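Local coordinates for protein EmGH1 (Erythrobacter marinus, PDB 5Z87) that probably hydrolyses beta-glucosidic bonds, as a beta-glucosidase of glycosyl hydrolase family 3, at residues A[132-142]-A[448-456]. Residues are numbered along the deposited sequence; the frame is centred on the assembly and turned at random.
Sequences LHGLLADGATQ and HLGGYSPKP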
ATOM      1  N   LEU A 132      -9.510   0.699  26.610  1.00 19.68           N
ATOM      2  CA  LEU A 132      -9.848   0.981  25.212  1.00 23.27           C
ATOM      3  C   LEU A 132     -11.299   1.426  25.064  1.00 24.43           C
ATOM      4  O   LEU A 132     -11.592   2.423  24.397  1.00 22.44           O
ATOM      5  CB  LEU A 132      -9.587  -0.257  24.350  1.00 16.50           C
ATOM      6  CG  LEU A 132      -9.845  -0.142  22.843  1.00 21.70           C
ATOM      7  CD1 LEU A 132      -8.984   0.923  22.192  1.00 15.60           C
ATOM      8  CD2 LEU A 132      -9.603  -1.481  22.187  1.00 22.64           C
ATOM      9  N   HIS A 133     -12.222   0.691  25.676  1.00 21.56           N
ATOM     10  CA  HIS A 133     -13.653   0.964  25.586  1.00 21.58           C
ATOM     11  C   HIS A 133     -14.281   0.644  26.936  1.00 27.10           C
ATOM     12  O   HIS A 133     -15.285  -0.064  27.039  1.00 25.60           O
ATOM     13  CB  HIS A 133     -14.286   0.157  24.452  1.00 20.06           C
ATOM     14  CG  HIS A 133     -14.145  -1.322  24.622  1.00 21.41           C
ATOM     15  ND1 HIS A 133     -15.090  -2.089  25.271  1.00 23.92           N
ATOM     16  CD2 HIS A 133     -13.147  -2.168  24.277  1.00 19.44           C
ATOM     17  CE1 HIS A 133     -14.690  -3.347  25.297  1.00 22.39           C
ATOM     18  NE2 HIS A 133     -13.511  -3.422  24.708  1.00 22.12           N
ATOM     19  N   GLY A 134     -13.673   1.185  27.984  1.00 24.11           N
ATOM     20  CA  GLY A 134     -13.893   0.763  29.351  1.00 25.36           C
ATOM     21  C   GLY A 134     -12.670   0.056  29.913  1.00 27.78           C
ATOM     22  O   GLY A 134     -11.747  -0.335  29.199  1.00 24.04           O
ATOM     23  N   LEU A 135     -12.680  -0.110  31.224  1.00 23.63           N
ATOM     24  CA  LEU A 135     -11.555  -0.744  31.893  1.00 26.30           C
ATOM     25  C   LEU A 135     -11.515  -2.240  31.598  1.00 27.52           C
ATOM     26  O   LEU A 135     -12.496  -2.952  31.812  1.00 26.18           O
ATOM     27  CB  LEU A 135     -11.656  -0.506  33.394  1.00 23.36           C
ATOM     28  CG  LEU A 135     -10.750  -1.345  34.274  1.00 27.27           C
ATOM     29  CD1 LEU A 135      -9.290  -0.938  34.106  1.00 17.57           C
ATOM     30  CD2 LEU A 135     -11.234  -1.150  35.698  1.00 27.86           C
ATOM     31  N   LEU A 136     -10.373  -2.728  31.110  1.00 21.73           N
ATOM     32  CA  LEU A 136     -10.200  -4.162  30.890  1.00 29.58           C
ATOM     33  C   LEU A 136      -9.940  -4.810  32.245  1.00 29.45           C
ATOM     34  O   LEU A 136      -8.800  -5.028  32.666  1.00 27.14           O
ATOM     35  CB  LEU A 136      -9.069  -4.432  29.905  1.00 27.42           C
ATOM     36  CG  LEU A 136      -9.048  -5.744  29.112  1.00 26.28           C
ATOM     37  CD1 LEU A 136      -7.753  -5.834  28.306  1.00 29.88           C
ATOM     38  CD2 LEU A 136      -9.214  -7.003  29.961  1.00 27.29           C
ATOM     39  N   ALA A 137     -11.029  -5.134  32.935  1.00 29.16           N
ATOM     40  CA  ALA A 137     -10.922  -5.788  34.234  1.00 29.73           C
ATOM     41  C   ALA A 137     -12.243  -6.464  34.557  1.00 29.33           C
ATOM     42  O   ALA A 137     -13.305  -6.041  34.096  1.00 25.76           O
ATOM     43  CB  ALA A 137     -10.551  -4.802  35.354  1.00 25.09           C
ATOM     44  N   ASP A 138     -12.156  -7.509  35.371  1.00 32.12           N
ATOM     45  CA  ASP A 138     -13.328  -8.286  35.735  1.00 31.34           C
ATOM     46  C   ASP A 138     -14.394  -7.396  36.361  1.00 30.22           C
ATOM     47  O   ASP A 138     -14.113  -6.610  37.271  1.00 30.83           O
ATOM     48  CB  ASP A 138     -12.918  -9.397  36.696  1.00 39.60           C
ATOM     49  CG  ASP A 138     -13.879 -10.549  36.681  1.00 50.66           C
ATOM     50  OD1 ASP A 138     -14.991 -10.400  37.238  1.00 52.16           O
ATOM     51  OD2 ASP A 138     -13.521 -11.594  36.091  1.00 62.90           O
ATOM     52  N   GLY A 139     -15.612  -7.488  35.836  1.00 25.04           N
ATOM     53  CA  GLY A 139     -16.724  -6.735  36.372  1.00 27.09           C
ATOM     54  C   GLY A 139     -16.799  -5.270  36.004  1.00 26.27           C
ATOM     55  O   GLY A 139     -17.677  -4.581  36.520  1.00 27.05           O
ATOM     56  N   ALA A 140     -15.931  -4.762  35.127  1.00 25.58           N
ATOM     57  CA  ALA A 140     -16.015  -3.359  34.721  1.00 21.09           C
ATOM     58  C   ALA A 140     -16.984  -3.174  33.549  1.00 23.19           C
ATOM     59  O   ALA A 140     -17.229  -4.100  32.769  1.00 20.40           O
ATOM     60  CB  ALA A 140     -14.635  -2.821  34.341  1.00 24.13           C
ATOM     61  N   THR A 141     -17.540  -1.960  33.441  1.00 18.30           N
ATOM     62  CA  THR A 141     -18.484  -1.612  32.380  1.00 25.62           C
ATOM     63  C   THR A 141     -17.812  -1.642  31.007  1.00 27.05           C
ATOM     64  O   THR A 141     -16.811  -0.954  30.780  1.00 26.57           O
ATOM     65  CB  THR A 141     -19.074  -0.229  32.628  1.00 23.26           C
ATOM     66  OG1 THR A 141     -19.359  -0.074  34.020  1.00 28.67           O
ATOM     67  CG2 THR A 141     -20.357  -0.033  31.814  1.00 25.13           C
ATOM     68  N   GLN A 142     -18.388  -2.411  30.082  1.00 27.21           N
ATOM     69  CA  GLN A 142     -17.857  -2.582  28.729  1.00 24.44           C
ATOM     70  C   GLN A 142     -18.671  -1.738  27.755  1.00 27.65           C
ATOM     71  O   GLN A 142     -19.757  -2.136  27.326  1.00 28.28           O
ATOM     72  CB  GLN A 142     -17.880  -4.052  28.334  1.00 25.29           C
ATOM     73  CG  GLN A 142     -16.903  -4.872  29.133  1.00 27.32           C
ATOM     74  CD  GLN A 142     -15.542  -4.204  29.207  1.00 31.18           C
ATOM     75  OE1 GLN A 142     -14.797  -4.196  28.228  1.00 28.79           O
ATOM     76  NE2 GLN A 142     -15.206  -3.643  30.372  1.00 29.83           N
ATOM     77  N   HIS A 448     -20.647  -9.933  22.028  1.00 25.96           N
ATOM     78  CA  HIS A 448     -19.386  -9.586  21.383  1.00 24.14           C
ATOM     79  C   HIS A 448     -18.993  -8.173  21.760  1.00 26.46           C
ATOM     80  O   HIS A 448     -19.707  -7.211  21.450  1.00 24.66           O
ATOM     81  CB  HIS A 448     -19.472  -9.780  19.877  1.00 23.76           C
ATOM     82  CG  HIS A 448     -19.540 -11.222  19.504  1.00 27.81           C
ATOM     83  ND1 HIS A 448     -18.417 -12.017  19.428  1.00 31.05           N
ATOM     84  CD2 HIS A 448     -20.599 -12.041  19.293  1.00 24.98           C
ATOM     85  CE1 HIS A 448     -18.778 -13.255  19.127  1.00 27.83           C
ATOM     86  NE2 HIS A 448     -20.095 -13.295  19.038  1.00 27.05           N
ATOM     87  N   LEU A 449     -17.871  -8.063  22.465  1.00 26.33           N
ATOM     88  CA  LEU A 449     -17.407  -6.795  22.990  1.00 25.38           C
ATOM     89  C   LEU A 449     -16.128  -6.301  22.330  1.00 27.70           C
ATOM     90  O   LEU A 449     -15.824  -5.109  22.424  1.00 22.49           O
ATOM     91  CB  LEU A 449     -17.190  -6.912  24.504  1.00 22.88           C
ATOM     92  CG  LEU A 449     -18.431  -7.317  25.291  1.00 23.15           C
ATOM     93  CD1 LEU A 449     -18.027  -7.676  26.713  1.00 21.52           C
ATOM     94  CD2 LEU A 449     -19.479  -6.207  25.269  1.00 24.33           C
ATOM     95  N   GLY A 450     -15.389  -7.172  21.656  1.00 25.68           N
ATOM     96  CA  GLY A 450     -14.202  -6.759  20.939  1.00 28.07           C
ATOM     97  C   GLY A 450     -12.937  -7.006  21.733  1.00 27.15           C
ATOM     98  O   GLY A 450     -12.956  -7.402  22.905  1.00 28.70           O
ATOM     99  N   GLY A 451     -11.812  -6.760  21.060  1.00 24.13           N
ATOM    100  CA  GLY A 451     -10.526  -6.870  21.716  1.00 22.82           C
ATOM    101  C   GLY A 451     -10.439  -5.974  22.937  1.00 25.11           C
ATOM    102  O   GLY A 451     -11.176  -4.996  23.088  1.00 19.56           O
ATOM    103  N   TYR A 452      -9.546  -6.351  23.844  1.00 24.20           N
ATOM    104  CA  TYR A 452      -9.282  -5.550  25.036  1.00 27.89           C
ATOM    105  C   TYR A 452     -10.521  -5.464  25.934  1.00 23.73           C
ATOM    106  O   TYR A 452     -10.868  -4.405  26.452  1.00 23.51           O
ATOM    107  CB  TYR A 452      -8.737  -4.171  24.633  1.00 20.47           C
ATOM    108  CG  TYR A 452      -7.280  -4.304  24.236  1.00 28.02           C
ATOM    109  CD1 TYR A 452      -6.906  -4.606  22.928  1.00 24.57           C
ATOM    110  CD2 TYR A 452      -6.283  -4.206  25.192  1.00 25.71           C
ATOM    111  CE1 TYR A 452      -5.570  -4.772  22.595  1.00 26.43           C
ATOM    112  CE2 TYR A 452      -4.960  -4.362  24.871  1.00 27.65           C
ATOM    113  CZ  TYR A 452      -4.603  -4.648  23.581  1.00 32.43           C
ATOM    114  OH  TYR A 452      -3.273  -4.824  23.311  1.00 27.68           O
ATOM    115  N   SER A 453     -11.191  -6.602  26.118  1.00 24.66           N
ATOM    116  CA  SER A 453     -12.362  -6.762  26.967  1.00 29.33           C
ATOM    117  C   SER A 453     -12.126  -7.898  27.952  1.00 28.25           C
ATOM    118  O   SER A 453     -11.411  -8.857  27.640  1.00 25.70           O
ATOM    119  CB  SER A 453     -13.631  -7.065  26.145  1.00 28.60           C
ATOM    120  OG  SER A 453     -13.845  -6.114  25.120  1.00 30.90           O
ATOM    121  N   PRO A 454     -12.726  -7.824  29.142  1.00 25.53           N
ATOM    122  CA  PRO A 454     -12.572  -8.913  30.121  1.00 24.90           C
ATOM    123  C   PRO A 454     -13.312 -10.170  29.683  1.00 29.80           C
ATOM    124  O   PRO A 454     -14.458 -10.114  29.230  1.00 30.92           O
ATOM    125  CB  PRO A 454     -13.186  -8.336  31.405  1.00 29.62           C
ATOM    126  CG  PRO A 454     -13.694  -6.964  31.070  1.00 31.58           C
ATOM    127  CD  PRO A 454     -13.698  -6.818  29.579  1.00 22.68           C
ATOM    128  N   LYS A 455     -12.649 -11.311  29.833  1.00 27.16           N
ATOM    129  CA  LYS A 455     -13.207 -12.603  29.477  1.00 32.46           C
ATOM    130  C   LYS A 455     -13.584 -13.403  30.725  1.00 36.02           C
ATOM    131  O   LYS A 455     -12.819 -13.437  31.696  1.00 37.62           O
ATOM    132  CB  LYS A 455     -12.224 -13.416  28.633  1.00 30.95           C
ATOM    133  CG  LYS A 455     -12.065 -12.892  27.214  1.00 37.79           C
ATOM    134  CD  LYS A 455     -10.796 -13.422  26.595  1.00 43.98           C
ATOM    135  CE  LYS A 455     -10.742 -13.153  25.099  1.00 51.21           C
ATOM    136  NZ  LYS A 455      -9.362 -13.364  24.554  1.00 58.10           N
ATOM    137  N   PRO A 456     -14.748 -14.076  30.724  1.00 39.37           N
ATOM    138  CA  PRO A 456     -15.666 -14.133  29.575  1.00 28.21           C
ATOM    139  C   PRO A 456     -16.518 -12.878  29.446  1.00 30.72           C
ATOM    140  O   PRO A 456     -16.780 -12.220  30.456  1.00 31.74           O
ATOM    141  CB  PRO A 456     -16.537 -15.351  29.885  1.00 40.24           C
ATOM    142  CG  PRO A 456     -16.553 -15.419  31.379  1.00 52.94           C
ATOM    143  CD  PRO A 456     -15.219 -14.894  31.857  1.00 33.92           C
TER
HETATM  144  O   HOH W   1     -10.858  -1.743  27.097  1.00 32.45           O
HETATM  145  O   HOH W   2     -13.554 -11.253  33.682  1.00 42.65           O
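The imidazole of His-133 points edge-on into the bend of residues 449-453, where NE2 donates to Gly-451 O at 3.2 Å. That oxygen lies close to the ring plane, although the N-H...O angle of 136° is far from straight. CG of His-133 sits between the backbone N and the carbonyl carbon, which turns the ring toward the bend. Outside the two segments, a weak hydrogen bond between ND1 and Phe-143 O adds a second, looser hold on the ring. A water completes the polar join, accepting from His-133 N and donating to Gly-134 O and to Tyr-452 O. Tyr-452 lies between two leucines: Leu-132 crosses it at about a right angle, with Leu-132 CD2 3.7 Å from Tyr-452 CB, while Leu-136 brings CD1 to within 3.8 Å of the ring atom CD2 of Tyr-452. The phenol runs on to Glu-541, to which OH is hydrogen-bonded; both residues line the pocket that holds a dithiothreitol molecule here. Further along, Pro-454 lays its CD over the flat of the Gln-142 amide, 3.1 Å from Gln-142 OE1, and its CG lies 3.2 Å from Ala-137 O. The bent Gln-142 chain (chi2 -47°) lets NE2 donate to Leu-135 O at 3.1 Å and, almost straight at 170°, to Ala-140 O, meeting both from above the carbonyl plane; OE1 is buried without a polar partner. With Gln-142 cut back to an alanine, Ala-140 O and Leu-135 O are likely to lose their side-chain donor, the latter keeping a weak bond from Ala-137 N, and a gap to open beside Pro-454 and Leu-449. The contact joins two domains: the loop between strand 126-129 of the parallel TIM-barrel-like sheet and helix 146-150 packs against the loop from strand 436-440, in the mixed sheet of the glycosyl hydrolase family 3 C-terminal domain, to helix 462-473.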